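PDB 4OZU: coronin from Toxoplasma gondii, which is an actin-binding protein that moves to the posterior pole of invasive parasites and contributes to invasion and egress, here represented by its WD40 domain. Local coordinates for residues A[295-299]-A[300-304]; A[358-361]-A[362-365]. All blocks are in the same frame, centred on the assembly; numbering follows the deposited sequence.

Contact 1. Residues A[295-299]-A[300-304]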
ATOM      1  N   TYR A 295     -11.904 -10.433  -0.429  1.00 21.91           N
ATOM      2  CA  TYR A 295     -13.149 -10.243  -1.146  1.00 26.22           C
ATOM      3  C   TYR A 295     -12.801  -9.930  -2.587  1.00 20.60           C
ATOM      4  O   TYR A 295     -11.672  -9.520  -2.866  1.00 24.09           O
ATOM      5  CB  TYR A 295     -13.948  -9.076  -0.556  1.00 21.44           C
ATOM      6  CG  TYR A 295     -14.224  -9.175   0.921  1.00 24.44           C
ATOM      7  CD1 TYR A 295     -13.256  -8.840   1.858  1.00 29.96           C
ATOM      8  CD2 TYR A 295     -15.462  -9.588   1.379  1.00 26.31           C
ATOM      9  CE1 TYR A 295     -13.519  -8.930   3.217  1.00 26.76           C
ATOM     10  CE2 TYR A 295     -15.735  -9.683   2.728  1.00 27.04           C
ATOM     11  CZ  TYR A 295     -14.762  -9.356   3.641  1.00 30.03           C
ATOM     12  OH  TYR A 295     -15.050  -9.450   4.982  1.00 30.68           O
ATOM     13  N   GLN A 296     -13.754 -10.094  -3.497  1.00 24.80           N
ATOM     14  CA  GLN A 296     -13.605  -9.500  -4.820  1.00 21.65           C
ATOM     15  C   GLN A 296     -14.641  -8.425  -5.036  1.00 21.76           C
ATOM     16  O   GLN A 296     -15.830  -8.648  -4.841  1.00 21.69           O
ATOM     17  CB  GLN A 296     -13.720 -10.527  -5.942  1.00 25.86           C
ATOM     18  CG  GLN A 296     -13.270  -9.916  -7.265  1.00 22.09           C
ATOM     19  CD  GLN A 296     -13.482 -10.804  -8.466  1.00 23.07           C
ATOM     20  OE1 GLN A 296     -14.412 -11.612  -8.510  1.00 22.57           O
ATOM     21  NE2 GLN A 296     -12.617 -10.650  -9.465  1.00 23.64           N
ATOM     22  N   TYR A 297     -14.159  -7.258  -5.451  1.00 21.41           N
ATOM     23  CA  TYR A 297     -15.008  -6.171  -5.909  1.00 20.08           C
ATOM     24  C   TYR A 297     -15.147  -6.336  -7.412  1.00 22.54           C
ATOM     25  O   TYR A 297     -14.184  -6.149  -8.152  1.00 21.29           O
ATOM     26  CB  TYR A 297     -14.393  -4.826  -5.538  1.00 19.49           C
ATOM     27  CG  TYR A 297     -15.256  -3.602  -5.775  1.00 19.77           C
ATOM     28  CD1 TYR A 297     -16.590  -3.579  -5.403  1.00 21.43           C
ATOM     29  CD2 TYR A 297     -14.705  -2.444  -6.310  1.00 22.08           C
ATOM     30  CE1 TYR A 297     -17.365  -2.446  -5.603  1.00 26.05           C
ATOM     31  CE2 TYR A 297     -15.467  -1.317  -6.513  1.00 25.85           C
ATOM     32  CZ  TYR A 297     -16.790  -1.319  -6.154  1.00 23.04           C
ATOM     33  OH  TYR A 297     -17.537  -0.185  -6.347  1.00 28.28           O
ATOM     34  N   HIS A 298     -16.338  -6.726  -7.850  1.00 28.55           N
ATOM     35  CA  HIS A 298     -16.573  -7.076  -9.243  1.00 29.46           C
ATOM     36  C   HIS A 298     -17.974  -6.658  -9.641  1.00 26.78           C
ATOM     37  O   HIS A 298     -18.934  -6.939  -8.926  1.00 25.00           O
ATOM     38  CB  HIS A 298     -16.386  -8.580  -9.455  1.00 29.72           C
ATOM     39  CG  HIS A 298     -16.435  -9.004 -10.891  1.00 32.03           C
ATOM     40  ND1 HIS A 298     -15.342  -8.923 -11.728  1.00 35.01           N
ATOM     41  CD2 HIS A 298     -17.442  -9.521 -11.636  1.00 30.84           C
ATOM     42  CE1 HIS A 298     -15.676  -9.368 -12.928  1.00 26.87           C
ATOM     43  NE2 HIS A 298     -16.941  -9.738 -12.898  1.00 33.59           N
ATOM     44  N   GLY A 299     -18.091  -5.976 -10.773  1.00 29.49           N
ATOM     45  CA  GLY A 299     -19.388  -5.532 -11.244  1.00 32.85           C
ATOM     46  C   GLY A 299     -20.063  -4.591 -10.264  1.00 30.38           C
ATOM     47  O   GLY A 299     -21.285  -4.492 -10.244  1.00 35.70           O
ATOM     48  N   GLY A 300     -19.266  -3.909  -9.444  1.00 33.32           N
ATOM     49  CA  GLY A 300     -19.794  -2.960  -8.477  1.00 29.46           C
ATOM     50  C   GLY A 300     -20.287  -3.608  -7.195  1.00 30.78           C
ATOM     51  O   GLY A 300     -20.836  -2.930  -6.323  1.00 29.22           O
ATOM     52  N   THR A 301     -20.081  -4.917  -7.081  1.00 32.68           N
ATOM     53  CA  THR A 301     -20.526  -5.685  -5.924  1.00 28.02           C
ATOM     54  C   THR A 301     -19.333  -6.293  -5.206  1.00 28.78           C
ATOM     55  O   THR A 301     -18.404  -6.776  -5.853  1.00 27.28           O
ATOM     56  CB  THR A 301     -21.485  -6.826  -6.333  1.00 33.77           C
ATOM     57  OG1 THR A 301     -22.546  -6.304  -7.138  1.00 52.77           O
ATOM     58  CG2 THR A 301     -22.068  -7.505  -5.106  1.00 66.09           C
ATOM     59  N   LEU A 302     -19.373  -6.288  -3.876  1.00 24.23           N
ATOM     60  CA  LEU A 302     -18.334  -6.919  -3.069  1.00 26.84           C
ATOM     61  C   LEU A 302     -18.773  -8.317  -2.642  1.00 26.64           C
ATOM     62  O   LEU A 302     -19.859  -8.486  -2.091  1.00 29.50           O
ATOM     63  CB  LEU A 302     -18.018  -6.061  -1.842  1.00 27.98           C
ATOM     64  CG  LEU A 302     -16.699  -6.347  -1.122  1.00 26.23           C
ATOM     65  CD1 LEU A 302     -15.495  -6.097  -2.025  1.00 22.96           C
ATOM     66  CD2 LEU A 302     -16.607  -5.491   0.127  1.00 44.55           C
ATOM     67  N   ARG A 303     -17.924  -9.312  -2.897  1.00 28.63           N
ATOM     68  CA  ARG A 303     -18.229 -10.700  -2.566  1.00 29.78           C
ATOM     69  C   ARG A 303     -17.093 -11.337  -1.777  1.00 25.61           C
ATOM     70  O   ARG A 303     -15.927 -11.196  -2.136  1.00 26.67           O
ATOM     71  CB  ARG A 303     -18.493 -11.507  -3.842  1.00 32.08           C
ATOM     72  CG  ARG A 303     -19.624 -10.959  -4.698  1.00 62.94           C
ATOM     73  CD  ARG A 303     -19.936 -11.884  -5.868  1.00 89.42           C
ATOM     74  NE  ARG A 303     -20.812 -11.259  -6.858  1.00 89.76           N
ATOM     75  CZ  ARG A 303     -20.439 -10.291  -7.690  1.00 86.00           C
ATOM     76  NH1 ARG A 303     -19.204  -9.809  -7.651  1.00 57.14           N
ATOM     77  NH2 ARG A 303     -21.308  -9.789  -8.558  1.00106.56           N
ATOM     78  N   SER A 304     -17.441 -12.030  -0.699  1.00 28.39           N
ATOM     79  CA  SER A 304     -16.461 -12.769   0.079  1.00 27.99           C
ATOM     80  C   SER A 304     -15.932 -13.915  -0.763  1.00 28.61           C
ATOM     81  O   SER A 304     -16.711 -14.619  -1.412  1.00 31.41           O
ATOM     82  CB  SER A 304     -17.079 -13.302   1.374  1.00 32.13           C
ATOM     83  OG  SER A 304     -16.086 -13.848   2.229  1.00 40.43           O
TER
HETATM   84  O   HOH W   1     -17.124 -11.570  -7.556  0.86 34.09           O
HETATM   85  O   HOH W   2     -20.004  -0.203  -5.685  1.00 32.56           O
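A two-residue beta hairpin joins the third strand of a WD40 propeller blade to its outermost fourth strand: strand 295-298 turns back through Gly299 and Gly300 into strand 301-304. The turn from His298 to Thr301 is type I', and both glycines have positive phi. Two hydrogen-bonded pairs, Gln296 with Arg303 and His298 with Thr301, join the antiparallel backbones; the straightest bond is His298 N to Thr301 O (2.9 Å, 174° at the hydrogen). His298 O is gripped twice, by Thr301 N and by Arg303 NH1 (3.2 Å), which reach it from opposite faces of its carbonyl plane. Arg303 starts beside its own backbone N (chi1 -58°) and runs extended to NE; this carries the guanidinium back along the hairpin to the turn, one of its faces over Thr301 CB. Water 1 accepts a weak bond from Arg303 NH1 and donates to Gln296 OE1, whose amide is also held by Thr279, Pro10 and Ile12. On the other face of the sheet, Leu302 CD1 packs against Tyr295 CB (3.7 Å) and Tyr297 CB (3.9 Å). Tyr297 reaches the turn with CE1, 3.5 Å from Gly300 C, and water 2 bridges Tyr297 OH (2.6 Å) to Gly300 O. Beside Leu302, Tyr295 CD2 meets Ser304 CA at 3.6 Å. Met247 of the adjoining blade touches both Tyr295 and Leu302. The type I' turn is a classic two-residue hairpin connection whose positive-phi positions suit glycine; here it links the last two strands of a four-stranded antiparallel WD40 blade.

Contact 2. Residues A[358-361]-A[362-365]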
ATOM      1  N   VAL A 358       0.006 -24.463 -17.148  1.00 50.87           N
ATOM      2  CA  VAL A 358      -0.147 -23.703 -18.387  1.00 44.51           C
ATOM      3  C   VAL A 358      -0.722 -22.323 -18.068  1.00 39.29           C
ATOM      4  O   VAL A 358      -1.484 -22.153 -17.114  1.00 37.00           O
ATOM      5  CB  VAL A 358      -1.043 -24.432 -19.433  1.00 58.41           C
ATOM      6  CG1 VAL A 358      -1.087 -25.936 -19.170  1.00 58.11           C
ATOM      7  CG2 VAL A 358      -2.458 -23.853 -19.482  1.00 44.16           C
ATOM      8  N   PHE A 359      -0.346 -21.347 -18.883  1.00 37.54           N
ATOM      9  CA  PHE A 359      -0.695 -19.956 -18.645  1.00 36.89           C
ATOM     10  C   PHE A 359      -2.199 -19.735 -18.717  1.00 38.88           C
ATOM     11  O   PHE A 359      -2.829 -19.984 -19.746  1.00 38.77           O
ATOM     12  CB  PHE A 359       0.019 -19.060 -19.656  1.00 35.13           C
ATOM     13  CG  PHE A 359      -0.275 -17.602 -19.485  1.00 30.77           C
ATOM     14  CD1 PHE A 359      -0.171 -17.002 -18.241  1.00 29.18           C
ATOM     15  CD2 PHE A 359      -0.629 -16.818 -20.572  1.00 31.81           C
ATOM     16  CE1 PHE A 359      -0.435 -15.664 -18.080  1.00 27.50           C
ATOM     17  CE2 PHE A 359      -0.892 -15.469 -20.415  1.00 33.63           C
ATOM     18  CZ  PHE A 359      -0.792 -14.891 -19.169  1.00 34.36           C
ATOM     19  N   GLN A 360      -2.769 -19.289 -17.602  1.00 31.12           N
ATOM     20  CA  GLN A 360      -4.182 -18.944 -17.535  1.00 28.89           C
ATOM     21  C   GLN A 360      -4.350 -17.486 -17.943  1.00 28.76           C
ATOM     22  O   GLN A 360      -4.362 -16.589 -17.098  1.00 27.78           O
ATOM     23  CB  GLN A 360      -4.730 -19.178 -16.126  1.00 27.32           C
ATOM     24  CG  GLN A 360      -4.503 -20.586 -15.605  1.00 28.67           C
ATOM     25  CD  GLN A 360      -5.251 -21.633 -16.411  1.00 39.35           C
ATOM     26  OE1 GLN A 360      -6.419 -21.450 -16.748  1.00 36.42           O
ATOM     27  NE2 GLN A 360      -4.579 -22.731 -16.725  1.00 49.68           N
ATOM     28  N   ALA A 361      -4.470 -17.260 -19.247  1.00 29.15           N
ATOM     29  CA  ALA A 361      -4.479 -15.911 -19.797  1.00 27.13           C
ATOM     30  C   ALA A 361      -5.603 -15.059 -19.223  1.00 27.92           C
ATOM     31  O   ALA A 361      -5.443 -13.857 -19.044  1.00 27.08           O
ATOM     32  CB  ALA A 361      -4.598 -15.966 -21.313  1.00 28.56           C
ATOM     33  N   ASP A 362      -6.736 -15.685 -18.930  1.00 28.42           N
ATOM     34  CA  ASP A 362      -7.919 -14.937 -18.530  1.00 29.35           C
ATOM     35  C   ASP A 362      -7.762 -14.287 -17.158  1.00 27.60           C
ATOM     36  O   ASP A 362      -8.584 -13.460 -16.769  1.00 30.24           O
ATOM     37  CB  ASP A 362      -9.148 -15.849 -18.524  1.00 35.57           C
ATOM     38  CG  ASP A 362      -9.061 -16.939 -17.474  1.00 43.09           C
ATOM     39  OD1 ASP A 362      -8.019 -17.623 -17.405  1.00 36.88           O
ATOM     40  OD2 ASP A 362     -10.035 -17.107 -16.712  1.00 51.07           O
ATOM     41  N   LEU A 363      -6.716 -14.657 -16.423  1.00 27.10           N
ATOM     42  CA  LEU A 363      -6.526 -14.128 -15.071  1.00 25.51           C
ATOM     43  C   LEU A 363      -5.682 -12.856 -15.036  1.00 24.46           C
ATOM     44  O   LEU A 363      -5.539 -12.238 -13.980  1.00 20.95           O
ATOM     45  CB  LEU A 363      -5.882 -15.186 -14.178  1.00 23.05           C
ATOM     46  CG  LEU A 363      -6.727 -16.425 -13.873  1.00 24.16           C
ATOM     47  CD1 LEU A 363      -5.901 -17.394 -13.063  1.00 25.90           C
ATOM     48  CD2 LEU A 363      -8.018 -16.069 -13.135  1.00 25.07           C
ATOM     49  N   TYR A 364      -5.135 -12.461 -16.181  1.00 23.23           N
ATOM     50  CA  TYR A 364      -4.167 -11.369 -16.224  1.00 20.77           C
ATOM     51  C   TYR A 364      -4.523 -10.286 -17.235  1.00 22.04           C
ATOM     52  O   TYR A 364      -4.002 -10.268 -18.354  1.00 21.43           O
ATOM     53  CB  TYR A 364      -2.779 -11.931 -16.517  1.00 38.77           C
ATOM     54  CG  TYR A 364      -2.348 -12.900 -15.450  1.00 23.51           C
ATOM     55  CD1 TYR A 364      -1.899 -12.446 -14.217  1.00 21.70           C
ATOM     56  CD2 TYR A 364      -2.432 -14.264 -15.651  1.00 25.96           C
ATOM     57  CE1 TYR A 364      -1.523 -13.330 -13.227  1.00 23.16           C
ATOM     58  CE2 TYR A 364      -2.059 -15.152 -14.667  1.00 24.02           C
ATOM     59  CZ  TYR A 364      -1.607 -14.681 -13.458  1.00 23.76           C
ATOM     60  OH  TYR A 364      -1.238 -15.575 -12.480  1.00 25.71           O
ATOM     61  N   PRO A 365      -5.413  -9.364 -16.836  1.00 20.05           N
ATOM     62  CA  PRO A 365      -5.641  -8.166 -17.646  1.00 20.07           C
ATOM     63  C   PRO A 365      -4.399  -7.285 -17.659  1.00 22.24           C
ATOM     64  O   PRO A 365      -3.484  -7.516 -16.865  1.00 21.04           O
ATOM     65  CB  PRO A 365      -6.803  -7.464 -16.937  1.00 22.79           C
ATOM     66  CG  PRO A 365      -7.398  -8.492 -16.014  1.00 22.44           C
ATOM     67  CD  PRO A 365      -6.276  -9.403 -15.644  1.00 19.83           C
TER
HETATM   68  O   HOH W   3      -3.248 -12.630 -20.519  1.00 34.82           O
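Phe359 and Tyr364 meet where a short 3-10 turn folds the chain back in the loop between strands 343-350 and 367-368 of the WD40 propeller domain. Phe359 CE1 comes to 3.4 Å from Tyr364 CD2; the ring planes are nearly parallel, 16° apart, but slid so far that the rings barely overlap, with centroids 5.7 Å from each other. Phe359 CG is anti to its backbone N, which swings the ring past Ala361, whose CA sits over the rim of one face. Gln360 O lies at the edge of the Tyr364 ring, near its plane. The same oxygen accepts from Leu363 N (3.1 Å), and Ala361 O accepts from Tyr364 N (3.2 Å). Both are i to i+3 bonds, and in each the donor stands well above the carbonyl plane. Leu363 CB lies over the rim of one face of the Tyr364 ring, while its CD1 packs on Gln360 CB at 3.7 Å. The side chains of Gln360 and Asp362 run side by side in the same direction, their amide and carboxylate planes turned 82° apart. Arg353 gathers both: its salt bridge with Asp362 OD2 probably offsets the carboxylate charge, and a hydrogen bond to Gln360 OE1 ties in the amide. Farther out, Tyr364 OH is hydrogen-bonded to Glu331 O, anchoring that ring to strand 331-339, while Phe359 touches Pro394, the C-terminal residue. The Gln360 chain bends at chi2 (-65°), and this brings NE2 back within 3.2 Å of Val358 O, on a bond tilted from the amide plane.

In the fold
Contacts 1 and 2 both lie toward the outside of the propeller, their centres 19 and 24 Å from the chain centre. Their own centres are 20 Å apart; the nearest atoms are about 8 Å apart, and the two do not touch. They follow one another along the chain, separated by strands 317-319, 331-339 and 343-350 of the five-stranded sheet that also takes in the N-terminal strand 16-25. Chain ends border both: residues 10-12 lie against the hairpin 295-304, and Pro394 against the turn 358-365. Contact 1 is strand-to-strand pairing within a blade, contact 2 a loop turn fastened to strand 331-339.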